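Local coordinates for cellulose 1,4-beta-cellobiosidase (Thermobifida fusca, PDB 4JJJ), which probably hydrolyses cellulose to release cellobiose, the chain being the family 48 glycoside hydrolase module of a longer protein that also has a carbohydrate-binding module, at residues A[544-549]-A[610-615]; A[57-62]-A[625-630]; A[292-297]-A[320-325]; A[63-68]-A[240-245]; A[327-332]-A[426-431]. The protein carries 1 engineered substitution. All blocks are in the same frame, centred on the assembly; numbering follows the deposited sequence.

Interaction 1 (A[544-549]-A[610-615])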
# COMPACT_ATOMS: atom_id res chain seq x y z
N PRO A 544 7.65 -7.13 21.85
CA PRO A 544 8.78 -6.21 21.70
C PRO A 544 9.42 -6.08 20.34
O PRO A 544 9.63 -7.04 19.64
CB PRO A 544 9.87 -6.83 22.67
CG PRO A 544 9.11 -7.86 23.48
CD PRO A 544 7.96 -8.31 22.67
N GLU A 545 9.71 -4.83 19.96
CA GLU A 545 10.52 -4.57 18.75
C GLU A 545 11.53 -3.46 19.10
O GLU A 545 11.31 -2.67 20.03
CB GLU A 545 9.66 -4.31 17.53
CG GLU A 545 9.06 -3.03 17.44
CD GLU A 545 8.22 -2.77 16.19
OE1 GLU A 545 7.12 -3.29 16.32
OE2 GLU A 545 8.56 -2.04 15.20
N GLN A 546 12.59 -3.42 18.32
CA GLN A 546 13.69 -2.48 18.58
C GLN A 546 14.13 -1.81 17.27
O GLN A 546 15.08 -2.26 16.62
CB GLN A 546 14.81 -3.20 19.31
CG GLN A 546 15.91 -2.27 19.75
CD GLN A 546 17.02 -3.03 20.48
OE1 GLN A 546 17.49 -4.05 19.95
NE2 GLN A 546 17.45 -2.56 21.66
N PRO A 547 13.41 -0.73 16.91
CA PRO A 547 13.66 -0.05 15.64
C PRO A 547 15.01 0.69 15.64
O PRO A 547 15.65 0.90 16.68
CB PRO A 547 12.49 0.95 15.48
CG PRO A 547 11.78 0.87 16.71
CD PRO A 547 12.19 -0.25 17.57
N SER A 548 15.55 0.99 14.46
CA SER A 548 16.76 1.82 14.39
C SER A 548 16.43 3.24 13.97
O SER A 548 15.58 3.46 13.14
CB SER A 548 17.85 1.26 13.47
OG SER A 548 17.43 1.21 12.15
N TRP A 549 17.21 4.17 14.48
CA TRP A 549 16.96 5.60 14.40
C TRP A 549 18.14 6.43 13.85
O TRP A 549 18.03 7.65 13.85
CB TRP A 549 16.69 6.10 15.83
CG TRP A 549 15.49 5.46 16.43
CD1 TRP A 549 15.49 4.46 17.36
CD2 TRP A 549 14.09 5.71 16.10
NE1 TRP A 549 14.17 4.10 17.65
CE2 TRP A 549 13.31 4.83 16.90
CE3 TRP A 549 13.42 6.58 15.22
CZ2 TRP A 549 11.95 4.77 16.82
CZ3 TRP A 549 12.04 6.54 15.16
CH2 TRP A 549 11.32 5.65 15.98
N VAL A 610 23.95 2.63 25.76
CA VAL A 610 22.52 2.84 26.02
C VAL A 610 21.87 2.18 24.83
O VAL A 610 22.06 2.62 23.71
CB VAL A 610 22.18 4.30 26.10
CG1 VAL A 610 20.70 4.49 26.22
CG2 VAL A 610 22.88 4.93 27.31
N PRO A 611 21.10 1.08 25.07
CA PRO A 611 20.54 0.41 23.92
C PRO A 611 19.38 1.21 23.31
O PRO A 611 18.80 2.05 23.99
CB PRO A 611 20.10 -0.97 24.47
CG PRO A 611 20.25 -0.92 25.95
CD PRO A 611 20.96 0.34 26.35
N ALA A 612 19.07 0.90 22.08
CA ALA A 612 17.93 1.48 21.42
C ALA A 612 16.64 1.06 22.14
O ALA A 612 16.58 -0.04 22.67
CB ALA A 612 17.92 1.05 19.96
N PRO A 613 15.65 1.97 22.20
CA PRO A 613 14.47 1.63 22.97
C PRO A 613 13.77 0.37 22.37
O PRO A 613 13.73 0.18 21.18
CB PRO A 613 13.55 2.85 22.89
CG PRO A 613 14.10 3.70 21.85
CD PRO A 613 15.60 3.37 21.68
N ILE A 614 13.26 -0.42 23.27
CA ILE A 614 12.40 -1.58 22.93
C ILE A 614 11.00 -1.14 23.22
O ILE A 614 10.65 -0.64 24.31
CB ILE A 614 12.78 -2.82 23.77
CG1 ILE A 614 14.20 -3.16 23.46
CG2 ILE A 614 11.83 -4.02 23.42
CD1 ILE A 614 14.81 -4.23 24.35
N VAL A 615 10.14 -1.25 22.18
CA VAL A 615 8.80 -0.69 22.24
C VAL A 615 7.80 -1.81 21.93
O VAL A 615 8.15 -2.80 21.30
CB VAL A 615 8.66 0.46 21.22
CG1 VAL A 615 9.63 1.60 21.48
CG2 VAL A 615 8.83 -0.00 19.80
O HOH W 1 14.49 1.68 19.11

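Interaction 2 (A[57-62]-A[625-630])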
# COMPACT_ATOMS: atom_id res chain seq x y z
N LEU A 57 -12.44 -1.05 7.34
CA LEU A 57 -13.56 -1.76 6.63
C LEU A 57 -13.53 -3.20 7.06
O LEU A 57 -14.58 -3.82 7.37
CB LEU A 57 -13.46 -1.65 5.16
CG LEU A 57 -13.56 -0.25 4.60
CD1 LEU A 57 -13.33 -0.29 3.10
CD2 LEU A 57 -14.93 0.41 4.91
N TRP A 58 -12.35 -3.86 6.97
CA TRP A 58 -12.24 -5.27 7.25
C TRP A 58 -12.75 -5.61 8.65
O TRP A 58 -13.50 -6.61 8.88
CB TRP A 58 -10.82 -5.78 7.07
CG TRP A 58 -10.63 -7.18 6.72
CD1 TRP A 58 -11.54 -8.24 6.67
CD2 TRP A 58 -9.38 -7.73 6.25
NE1 TRP A 58 -10.92 -9.37 6.22
CE2 TRP A 58 -9.58 -9.10 5.98
CE3 TRP A 58 -8.09 -7.16 6.09
CZ2 TRP A 58 -8.55 -9.94 5.51
CZ3 TRP A 58 -7.05 -8.00 5.61
CH2 TRP A 58 -7.30 -9.37 5.30
N LEU A 59 -12.38 -4.76 9.66
CA LEU A 59 -12.79 -5.01 11.00
C LEU A 59 -14.30 -4.92 11.15
O LEU A 59 -14.90 -5.78 11.81
CB LEU A 59 -12.16 -3.95 11.88
CG LEU A 59 -12.37 -4.07 13.41
CD1 LEU A 59 -11.56 -5.20 13.99
CD2 LEU A 59 -12.04 -2.76 14.08
N GLU A 60 -14.89 -3.89 10.56
CA GLU A 60 -16.34 -3.77 10.64
C GLU A 60 -17.09 -4.78 9.84
O GLU A 60 -18.21 -5.12 10.22
CB GLU A 60 -16.77 -2.30 10.31
CG GLU A 60 -16.18 -1.24 11.23
CD GLU A 60 -16.57 -1.28 12.66
OE1 GLU A 60 -17.04 -2.35 13.17
OE2 GLU A 60 -16.33 -0.23 13.30
N ALA A 61 -16.46 -5.33 8.79
CA ALA A 61 -17.18 -6.37 8.04
C ALA A 61 -17.27 -7.62 8.90
O ALA A 61 -18.31 -8.33 8.95
CB ALA A 61 -16.47 -6.63 6.69
N TYR A 62 -16.20 -8.01 9.57
CA TYR A 62 -16.22 -9.14 10.51
C TYR A 62 -17.14 -8.85 11.68
O TYR A 62 -17.84 -9.75 12.13
CB TYR A 62 -14.84 -9.53 11.02
CG TYR A 62 -14.20 -10.66 10.21
CD1 TYR A 62 -13.07 -10.44 9.46
CD2 TYR A 62 -14.77 -11.89 10.24
CE1 TYR A 62 -12.49 -11.46 8.73
CE2 TYR A 62 -14.21 -12.92 9.48
CZ TYR A 62 -13.03 -12.70 8.74
OH TYR A 62 -12.43 -13.67 7.90
N GLU A 625 -5.58 -7.04 11.80
CA GLU A 625 -5.14 -8.31 11.21
C GLU A 625 -5.37 -9.41 12.21
O GLU A 625 -5.95 -10.46 11.96
CB GLU A 625 -3.66 -8.22 10.77
CG GLU A 625 -3.30 -9.29 9.81
CD GLU A 625 -3.41 -8.84 8.37
OE1 GLU A 625 -4.27 -9.32 7.65
OE2 GLU A 625 -2.65 -7.95 7.90
N ILE A 626 -4.97 -9.13 13.47
CA ILE A 626 -5.18 -10.08 14.56
C ILE A 626 -6.70 -10.41 14.77
O ILE A 626 -7.07 -11.58 14.92
CB ILE A 626 -4.51 -9.61 15.88
CG1 ILE A 626 -3.00 -9.48 15.72
CG2 ILE A 626 -4.86 -10.55 16.99
CD1 ILE A 626 -2.40 -8.63 16.87
N ALA A 627 -7.48 -9.36 14.96
CA ALA A 627 -8.93 -9.55 15.11
C ALA A 627 -9.46 -10.43 14.00
O ALA A 627 -10.24 -11.30 14.25
CB ALA A 627 -9.65 -8.23 15.09
N THR A 628 -9.09 -10.15 12.75
CA THR A 628 -9.61 -10.92 11.59
C THR A 628 -9.10 -12.37 11.66
O THR A 628 -9.84 -13.26 11.20
CB THR A 628 -9.30 -10.28 10.26
OG1 THR A 628 -7.88 -10.39 9.90
CG2 THR A 628 -9.83 -8.88 10.23
N ALA A 629 -7.94 -12.65 12.21
CA ALA A 629 -7.42 -14.01 12.31
C ALA A 629 -8.28 -14.81 13.30
O ALA A 629 -8.61 -15.95 13.06
CB ALA A 629 -5.92 -14.01 12.71
N PHE A 630 -8.60 -14.18 14.41
CA PHE A 630 -9.51 -14.82 15.37
C PHE A 630 -10.88 -15.09 14.80
O PHE A 630 -11.41 -16.22 14.94
CB PHE A 630 -9.65 -13.99 16.64
CG PHE A 630 -8.36 -13.77 17.40
CD1 PHE A 630 -7.27 -14.70 17.40
CD2 PHE A 630 -8.28 -12.69 18.27
CE1 PHE A 630 -6.12 -14.47 18.18
CE2 PHE A 630 -7.12 -12.44 19.03
CZ PHE A 630 -6.09 -13.33 19.05

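Interaction 3 (A[292-297]-A[320-325])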
# COMPACT_ATOMS: atom_id res chain seq x y z
N SER A 292 -1.44 -0.37 -23.63
CA SER A 292 -0.68 0.17 -22.51
C SER A 292 -1.08 -0.51 -21.17
O SER A 292 -0.56 -0.10 -20.13
CB SER A 292 -0.87 1.68 -22.37
OG SER A 292 -2.25 2.01 -22.29
N ALA A 293 -1.97 -1.51 -21.21
CA ALA A 293 -2.30 -2.24 -19.99
C ALA A 293 -1.42 -3.43 -19.76
O ALA A 293 -1.33 -4.31 -20.61
CB ALA A 293 -3.76 -2.64 -20.02
N HIS A 294 -0.81 -3.50 -18.56
CA HIS A 294 -0.08 -4.68 -18.03
C HIS A 294 -1.01 -5.56 -17.20
O HIS A 294 -0.69 -6.70 -16.96
CB HIS A 294 1.18 -4.29 -17.29
CG HIS A 294 0.98 -3.28 -16.23
ND1 HIS A 294 0.18 -3.52 -15.12
CD2 HIS A 294 1.41 -2.00 -16.14
CE1 HIS A 294 0.21 -2.43 -14.37
NE2 HIS A 294 0.94 -1.50 -14.96
N TYR A 295 -2.18 -5.00 -16.81
CA TYR A 295 -3.20 -5.82 -16.14
C TYR A 295 -2.76 -6.35 -14.81
O TYR A 295 -3.41 -7.29 -14.28
CB TYR A 295 -3.68 -6.95 -17.06
CG TYR A 295 -4.46 -6.45 -18.25
CD1 TYR A 295 -5.72 -5.90 -18.12
CD2 TYR A 295 -3.89 -6.57 -19.51
CE1 TYR A 295 -6.43 -5.51 -19.26
CE2 TYR A 295 -4.54 -6.15 -20.62
CZ TYR A 295 -5.82 -5.70 -20.52
OH TYR A 295 -6.59 -5.26 -21.63
N LEU A 296 -1.80 -5.71 -14.17
CA LEU A 296 -1.43 -6.01 -12.80
C LEU A 296 -1.76 -4.87 -11.88
O LEU A 296 -2.03 -3.73 -12.37
CB LEU A 296 0.08 -6.29 -12.73
CG LEU A 296 0.54 -7.49 -13.51
CD1 LEU A 296 2.06 -7.59 -13.45
CD2 LEU A 296 -0.07 -8.80 -13.09
N LEU A 297 -1.83 -5.10 -10.56
CA LEU A 297 -2.00 -4.01 -9.57
C LEU A 297 -0.63 -3.37 -9.33
O LEU A 297 0.17 -3.92 -8.55
CB LEU A 297 -2.64 -4.46 -8.28
CG LEU A 297 -4.11 -4.79 -8.45
CD1 LEU A 297 -4.61 -5.56 -7.28
CD2 LEU A 297 -4.89 -3.41 -8.35
N SER A 320 4.26 1.81 -13.84
CA SER A 320 4.79 0.80 -14.71
C SER A 320 5.33 -0.47 -14.02
O SER A 320 5.55 -1.49 -14.71
CB SER A 320 5.97 1.39 -15.50
OG SER A 320 5.50 2.47 -16.31
N SER A 321 5.48 -0.40 -12.71
CA SER A 321 6.15 -1.49 -11.97
C SER A 321 5.16 -2.07 -10.97
O SER A 321 4.42 -1.29 -10.27
CB SER A 321 7.36 -0.98 -11.24
OG SER A 321 8.04 -2.03 -10.61
N SER A 322 5.13 -3.40 -10.88
CA SER A 322 4.17 -4.15 -10.05
C SER A 322 4.88 -5.10 -9.17
O SER A 322 5.90 -5.71 -9.56
CB SER A 322 3.09 -4.86 -10.89
OG SER A 322 2.33 -3.98 -11.71
N HIS A 323 4.41 -5.19 -7.91
CA HIS A 323 5.01 -5.96 -6.86
C HIS A 323 4.06 -7.10 -6.48
O HIS A 323 2.88 -6.89 -6.28
CB HIS A 323 5.25 -4.99 -5.69
CG HIS A 323 6.02 -5.50 -4.52
ND1 HIS A 323 5.67 -6.62 -3.77
CD2 HIS A 323 7.14 -5.03 -3.92
CE1 HIS A 323 6.49 -6.76 -2.75
NE2 HIS A 323 7.41 -5.80 -2.84
N GLN A 324 4.60 -8.29 -6.27
CA GLN A 324 3.79 -9.44 -5.91
C GLN A 324 2.91 -9.19 -4.69
O GLN A 324 1.78 -9.67 -4.53
CB GLN A 324 4.67 -10.67 -5.60
CG GLN A 324 5.68 -10.55 -4.46
CD GLN A 324 5.17 -10.98 -3.12
OE1 GLN A 324 4.16 -11.69 -3.03
NE2 GLN A 324 5.84 -10.55 -2.04
N GLY A 325 3.43 -8.45 -3.75
CA GLY A 325 2.75 -8.19 -2.46
C GLY A 325 1.50 -7.39 -2.59
O GLY A 325 0.68 -7.38 -1.59
O HOH W 2 2.46 -3.22 -7.24

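Interaction 4 (A[63-68]-A[240-245])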
# COMPACT_ATOMS: atom_id res chain seq x y z
N TYR A 63 -17.23 -7.63 12.13
CA TYR A 63 -18.23 -7.29 13.11
C TYR A 63 -19.64 -7.57 12.61
O TYR A 63 -20.47 -8.14 13.34
CB TYR A 63 -18.08 -5.83 13.59
CG TYR A 63 -19.03 -5.50 14.76
CD1 TYR A 63 -18.72 -5.96 16.04
CD2 TYR A 63 -20.22 -4.88 14.52
CE1 TYR A 63 -19.57 -5.67 17.09
CE2 TYR A 63 -21.10 -4.57 15.56
CZ TYR A 63 -20.75 -4.99 16.82
OH TYR A 63 -21.62 -4.80 17.94
N GLY A 64 -19.96 -7.17 11.38
CA GLY A 64 -21.21 -7.60 10.76
C GLY A 64 -21.45 -9.05 10.69
O GLY A 64 -22.55 -9.53 10.92
N ARG A 65 -20.43 -9.82 10.36
CA ARG A 65 -20.54 -11.27 10.32
C ARG A 65 -20.96 -11.83 11.65
O ARG A 65 -21.88 -12.66 11.75
CB ARG A 65 -19.25 -11.96 9.89
CG ARG A 65 -19.33 -13.47 9.83
CD ARG A 65 -18.04 -14.21 9.49
NE ARG A 65 -18.39 -15.61 9.30
CZ ARG A 65 -18.61 -16.47 10.26
NH1 ARG A 65 -18.27 -16.28 11.55
NH2 ARG A 65 -19.12 -17.64 9.90
N VAL A 66 -20.31 -11.33 12.67
CA VAL A 66 -20.42 -11.92 13.98
C VAL A 66 -21.76 -11.46 14.63
O VAL A 66 -22.41 -12.25 15.37
CB VAL A 66 -19.20 -11.54 14.89
CG1 VAL A 66 -19.48 -11.84 16.33
CG2 VAL A 66 -17.95 -12.32 14.43
N THR A 67 -22.20 -10.27 14.36
CA THR A 67 -23.35 -9.69 15.08
C THR A 67 -24.58 -9.46 14.25
O THR A 67 -25.69 -9.21 14.77
CB THR A 67 -23.02 -8.33 15.73
OG1 THR A 67 -22.76 -7.32 14.71
CG2 THR A 67 -21.88 -8.42 16.72
N GLY A 68 -24.48 -9.49 12.93
CA GLY A 68 -25.50 -9.00 12.01
C GLY A 68 -25.76 -7.55 11.95
O GLY A 68 -26.70 -7.13 11.27
N ALA A 240 -23.25 -11.18 4.81
CA ALA A 240 -24.62 -10.61 4.84
C ALA A 240 -25.55 -11.57 4.12
O ALA A 240 -26.70 -11.78 4.63
CB ALA A 240 -24.70 -9.31 4.23
N LYS A 241 -25.15 -12.18 3.01
CA LYS A 241 -26.06 -13.09 2.29
C LYS A 241 -26.42 -14.29 3.16
O LYS A 241 -27.60 -14.72 3.20
CB LYS A 241 -25.45 -13.49 0.93
CG LYS A 241 -25.92 -14.83 0.39
CD LYS A 241 -25.43 -14.99 -1.02
CE LYS A 241 -23.96 -15.30 -1.02
NZ LYS A 241 -23.89 -16.79 -0.81
N GLU A 242 -25.47 -14.85 3.89
CA GLU A 242 -25.75 -16.00 4.76
C GLU A 242 -26.78 -15.67 5.85
O GLU A 242 -27.56 -16.59 6.27
CB GLU A 242 -24.49 -16.49 5.46
CG GLU A 242 -23.40 -16.96 4.54
CD GLU A 242 -22.03 -17.25 5.22
OE1 GLU A 242 -21.81 -16.85 6.41
OE2 GLU A 242 -21.19 -17.80 4.46
N GLN A 243 -26.82 -14.42 6.29
CA GLN A 243 -27.75 -13.85 7.23
C GLN A 243 -29.14 -13.42 6.65
O GLN A 243 -30.00 -12.99 7.42
CB GLN A 243 -27.16 -12.62 7.95
CG GLN A 243 -25.91 -12.89 8.69
CD GLN A 243 -25.19 -11.60 9.08
OE1 GLN A 243 -25.53 -10.51 8.68
NE2 GLN A 243 -24.20 -11.76 9.88
N GLY A 244 -29.28 -13.45 5.33
CA GLY A 244 -30.41 -12.82 4.67
C GLY A 244 -30.52 -11.33 4.78
O GLY A 244 -31.58 -10.70 4.72
N LYS A 245 -29.34 -10.66 4.92
CA LYS A 245 -29.19 -9.23 5.04
C LYS A 245 -28.40 -8.56 3.92
O LYS A 245 -27.97 -7.42 4.13
CB LYS A 245 -28.48 -8.92 6.41
CG LYS A 245 -29.38 -9.29 7.61
CD LYS A 245 -28.71 -8.99 8.97
CE LYS A 245 -29.79 -9.09 10.06
NZ LYS A 245 -29.18 -8.95 11.40
O HOH W 3 -19.22 -17.25 7.09

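Interaction 5 (A[327-332]-A[426-431])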
# COMPACT_ATOMS: atom_id res chain seq x y z
N GLN A 327 -0.65 -7.81 -5.27
CA GLN A 327 -1.67 -8.43 -6.09
C GLN A 327 -2.80 -8.98 -5.25
O GLN A 327 -2.56 -9.38 -4.10
CB GLN A 327 -1.09 -9.53 -7.00
CG GLN A 327 0.18 -9.12 -7.78
CD GLN A 327 -0.04 -7.79 -8.55
OE1 GLN A 327 0.72 -6.80 -8.26
NE2 GLN A 327 -1.02 -7.68 -9.28
N ASN A 328 -3.97 -9.04 -5.84
CA ASN A 328 -5.12 -9.43 -5.06
C ASN A 328 -6.04 -10.22 -5.94
O ASN A 328 -6.98 -9.70 -6.53
CB ASN A 328 -5.83 -8.22 -4.45
CG ASN A 328 -6.73 -8.60 -3.33
OD1 ASN A 328 -7.41 -9.62 -3.38
ND2 ASN A 328 -6.72 -7.79 -2.25
N VAL A 329 -5.73 -11.52 -5.95
CA VAL A 329 -6.46 -12.38 -6.85
C VAL A 329 -7.91 -12.56 -6.36
O VAL A 329 -8.80 -12.94 -7.16
CB VAL A 329 -5.76 -13.71 -7.00
CG1 VAL A 329 -4.44 -13.46 -7.74
CG2 VAL A 329 -5.66 -14.53 -5.73
N LEU A 330 -8.15 -12.35 -5.07
CA LEU A 330 -9.51 -12.45 -4.53
C LEU A 330 -10.33 -11.26 -4.97
O LEU A 330 -11.44 -11.47 -5.49
CB LEU A 330 -9.42 -12.56 -2.98
CG LEU A 330 -10.67 -12.85 -2.16
CD1 LEU A 330 -11.72 -11.75 -2.33
CD2 LEU A 330 -11.28 -14.21 -2.52
N ALA A 331 -9.82 -10.07 -4.86
CA ALA A 331 -10.47 -8.89 -5.41
C ALA A 331 -10.71 -9.03 -6.93
O ALA A 331 -11.77 -8.61 -7.40
CB ALA A 331 -9.71 -7.64 -5.08
N ALA A 332 -9.71 -9.56 -7.66
CA ALA A 332 -9.85 -9.71 -9.12
C ALA A 332 -10.94 -10.72 -9.50
O ALA A 332 -11.76 -10.46 -10.41
CB ALA A 332 -8.54 -10.03 -9.77
N ALA A 426 -4.82 -17.85 -0.76
CA ALA A 426 -5.47 -18.85 0.03
C ALA A 426 -6.94 -18.62 0.11
O ALA A 426 -7.73 -19.62 0.17
CB ALA A 426 -4.81 -18.93 1.41
N GLN A 427 -7.36 -17.36 0.24
CA GLN A 427 -8.78 -17.08 0.30
C GLN A 427 -9.47 -17.52 -1.05
O GLN A 427 -10.53 -18.13 -1.01
CB GLN A 427 -9.09 -15.65 0.54
CG GLN A 427 -8.87 -15.17 1.98
CD GLN A 427 -9.45 -13.76 2.19
OE1 GLN A 427 -9.89 -13.05 1.32
NE2 GLN A 427 -9.36 -13.37 3.42
N LEU A 428 -8.86 -17.20 -2.17
CA LEU A 428 -9.40 -17.67 -3.45
C LEU A 428 -9.53 -19.17 -3.46
O LEU A 428 -10.58 -19.73 -3.90
CB LEU A 428 -8.51 -17.17 -4.59
CG LEU A 428 -8.92 -17.67 -5.94
CD1 LEU A 428 -10.28 -16.98 -6.32
CD2 LEU A 428 -7.83 -17.33 -6.97
N TYR A 429 -8.46 -19.86 -3.07
CA TYR A 429 -8.44 -21.31 -3.02
C TYR A 429 -9.56 -21.85 -2.13
O TYR A 429 -10.32 -22.71 -2.52
CB TYR A 429 -7.06 -21.77 -2.51
CG TYR A 429 -6.90 -23.23 -2.39
CD1 TYR A 429 -7.17 -24.11 -3.44
CD2 TYR A 429 -6.54 -23.76 -1.20
CE1 TYR A 429 -7.05 -25.46 -3.26
CE2 TYR A 429 -6.41 -25.13 -0.99
CZ TYR A 429 -6.67 -25.98 -2.03
OH TYR A 429 -6.46 -27.37 -1.83
N TYR A 430 -9.77 -21.20 -0.96
CA TYR A 430 -10.91 -21.55 -0.12
C TYR A 430 -12.23 -21.40 -0.86
O TYR A 430 -13.10 -22.31 -0.76
CB TYR A 430 -10.84 -20.73 1.15
CG TYR A 430 -12.09 -20.74 1.98
CD1 TYR A 430 -12.59 -21.94 2.50
CD2 TYR A 430 -12.74 -19.57 2.26
CE1 TYR A 430 -13.76 -21.93 3.24
CE2 TYR A 430 -13.92 -19.57 3.06
CZ TYR A 430 -14.43 -20.77 3.53
OH TYR A 430 -15.58 -20.68 4.34
N VAL A 431 -12.43 -20.27 -1.51
CA VAL A 431 -13.72 -19.97 -2.17
C VAL A 431 -14.00 -20.92 -3.31
O VAL A 431 -15.14 -21.50 -3.34
CB VAL A 431 -13.79 -18.53 -2.58
CG1 VAL A 431 -15.05 -18.27 -3.38
CG2 VAL A 431 -13.70 -17.61 -1.32

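Interaction 1 (A[544-549]-A[610-615])
Gln546 reaches across Ile614 to the carbonyls of Pro613 and Ala612. CG lies anti to the backbone N (chi1 -174°) and the chain beyond it is extended, which carries the amide to Ala612. Gln546 CB is 4.0 Å from the O of Pro613. Gln546 CG comes closer to that Pro613 oxygen, at 3.6 Å, and also touches the CB of Ala612. Gln546 CD passes Ile614 CG1 at 4.1 Å. At the tip, Gln546 NE2 donates to the O of Ala612 over 2.9 Å. This bond is nearly straight (169° at the hydrogen). The oxygen lies close to the plane of the Gln546 amide, but the donor is tilted 33° from the plane of the carbonyl it meets.

Beside it, Glu545 and Val615 form a single antiparallel, hydrogen-bonded bridge. Glu545 N donates to Val615 O over 2.9 Å, and Val615 N returns a bond to Glu545 O over 2.8 Å. Pro544 CB rests on Ile614 CG2 at 3.5 Å. A water links the other end. It accepts from Trp549 NE1 at the ring edge and donates to the O of Pro547 and of Pro613.

Glu545 OE2 forms salt bridges with Arg617 and Arg619, the latter a glycan-pocket residue. Both segments are loops. Trp549, Ala612 and Pro613 touch helix 597-604; segment 610-615 is in the loop that leads from it to helix 620-637.

Interaction 2 (A[57-62]-A[625-630])
The indole of Trp58 carries the methyl CG2 of Thr628 on one face. This CH-pi contact puts Thr628 CG2 3.9 Å from the centroid of the Trp58 five-membered ring and only 8° off its normal. At the other end of the indole, Glu625 OE1 approaches Trp58 CZ3 obliquely at 3.7 Å, with the carboxylate and ring planes almost perpendicular. The Tyr62 ring also meets Thr628 obliquely, Tyr62 CD1 lying 3.7 Å from Thr628 CG2. The methyl sits in the corner formed by the two aromatic side chains.

Helices 50-67 and 620-637 belong to the (alpha/alpha)6 barrel. Here their short segments run roughly parallel, at 28°, with axes 9.6 Å apart. Lys507 of helix 499-516 is shared: it binds Glu625 OE1 and Thr628 OG1. Glu625 OE2 is held by Tyr55 and Trp420.

With chi1 at 72°, Thr628 OG1 folds back to donate to Glu625 O (2.8 Å), leaving CG2 beside the backbone N and against the rings. Leu59 CD1 packs on Ala627 CB at 3.7 Å.

Interaction 3 (A[292-297]-A[320-325])
Ser322 points its side chain at His294 and Leu296, and the direct contacts are van der Waals packing. Ser322 OG lies 3.4 Å from Leu296 CB and 3.7 Å from His294 CE1. The hydroxyl comes to the imidazole obliquely. Leu296 CD1 adds a touch on Ser322 CB.

Water supplies the polar link. One molecule accepts from His323 N at 2.9 Å and donates to Leu297 O at 2.7 Å. Leu297 O and His323 N are 4.5 Å apart, and the water bridges them.

The direct hydrogen bonds stay within each segment, where a histidine holds its own backbone. Leu296 N donates to His294 ND1 over 3.1 Å, and Gly325 N to His323 ND1 over 2.9 Å. Each donor lies near the plane of the ring it meets. With chi1 at 52°, His294 CG sits between its backbone N and carbonyl carbon, which brings ND1 round to Leu296 N, at the edge of the ring. Its NE2 is bonded to Ser319 O, so both ring nitrogens are held and the imidazole is fixed in rotation.

The side chain of Leu297 is about 7 Å from that of Asn224, the engineered residue at the predicted nucleophile position, so this packing lies close to the predicted active site. The loop 292-297 packs beside strand 321-323, an outer strand of a small antiparallel sheet. His294 and Leu296 also touch Met398 on strand 398-401 of that sheet, and Leu296 reaches Phe362 on helix 348-365.

Interaction 4 (A[63-68]-A[240-245])
Gly64 O is gripped by two donors that come from opposite faces of its carbonyl plane. Gln243 NE2 reaches across to Gly64 O over 3.0 Å in a nearly straight bond (174°), and Gly68 N closes the helix turn over 2.8 Å. The contact joins the C-terminal ends of helices 50-67 and 223-242 of the (alpha/alpha)6 barrel. The second helix ends in a Schellman motif with Gly244 at positive phi, after which Lys245 turns back toward Gly68.

Gln243 is extended beyond CG, and Gly64 O lies in the plane of its amide. Its OE1 accepts from Trp70 NE1, so both ends of the amide are used and its flip is fixed. A leucine in its place would probably cost Gly64 O one of its two donors and leave the indole N-H of Trp70 without this acceptor.

Lys245, also extended, runs its chain to Gly68, where Lys245 NZ donates to Gly68 O over 3.1 Å. Gly68 has positive phi, which favours glycine, and Lys245 NZ lies close to its CA.

Arg65 is held by cation-pi contact with Trp239. Arg65 NH2 is 4.5 Å from Glu242 OE1, too far for a salt bridge. A water in the guanidinium plane spans the gap, accepting from Arg65 NH2 at 2.8 Å and donating to Glu242 OE1 at 2.7 Å.

Interaction 5 (A[327-332]-A[426-431])
The first turn of helix 329-337 packs on the side of helix 416-432, with Val329 and Leu330 facing Gln427, Leu428 and Val431. Leu330 CG is anti to its backbone N (chi1 -172°), which sends the branched end across to the other helix. Leu330 CG lies 3.6 Å from Gln427 OE1. The methyl Leu330 CD2 rests 4.0 Å from Gln427 CB and 3.9 Å from Leu428 N, and looks on to Val431 CG2 at 4.3 Å. Cut back to alanine, this position would probably leave a gap beside Gln427 CB and lose the touch on Val431 CG2. Val329 uses CG2, which meets Leu428 CD2 at 3.8 Å, the two side chains crossing at about a right angle.

Both helices are part of the (alpha/alpha)6 barrel. Asn328 is the N-cap of helix 329-337: its OD1 accepts from Ala331 N over 2.9 Å, the N lying well above the carbonyl plane.

Helix 223-242 supplies the polar partners. Gln427 OE1 accepts from both Trp235 NE1 and Gln231 NE2, so this buried oxygen is satisfied although its neighbour across the contact is a leucine. Gln231 OE1 in turn accepts a hydrogen bond from Asn328 ND2, and one glutamine amide thereby bridges the cap residue and Gln427.

All five contacts lie within the family 48 module. Interaction 2 joins helices near the two chain ends, and the other four fall between its segments. Interaction 4 comes first, then 3, 5 and 1. Interactions 2 and 4 share helix 50-67, with centres about 14 Å apart. Interaction 5 touches interaction 2 through Gln427 and Trp58. It also touches interaction 3 through Asn328 and Leu297. Helix 223-242 takes part in interaction 4 and borders interactions 2 and 5. Interaction 1 stands apart, its centre about 29 to 42 Å from the other centres. Interactions 2, 4 and 5 join barrel helices, interaction 3 sets a loop against a strand, and interaction 1 ties loops beside bound sugar.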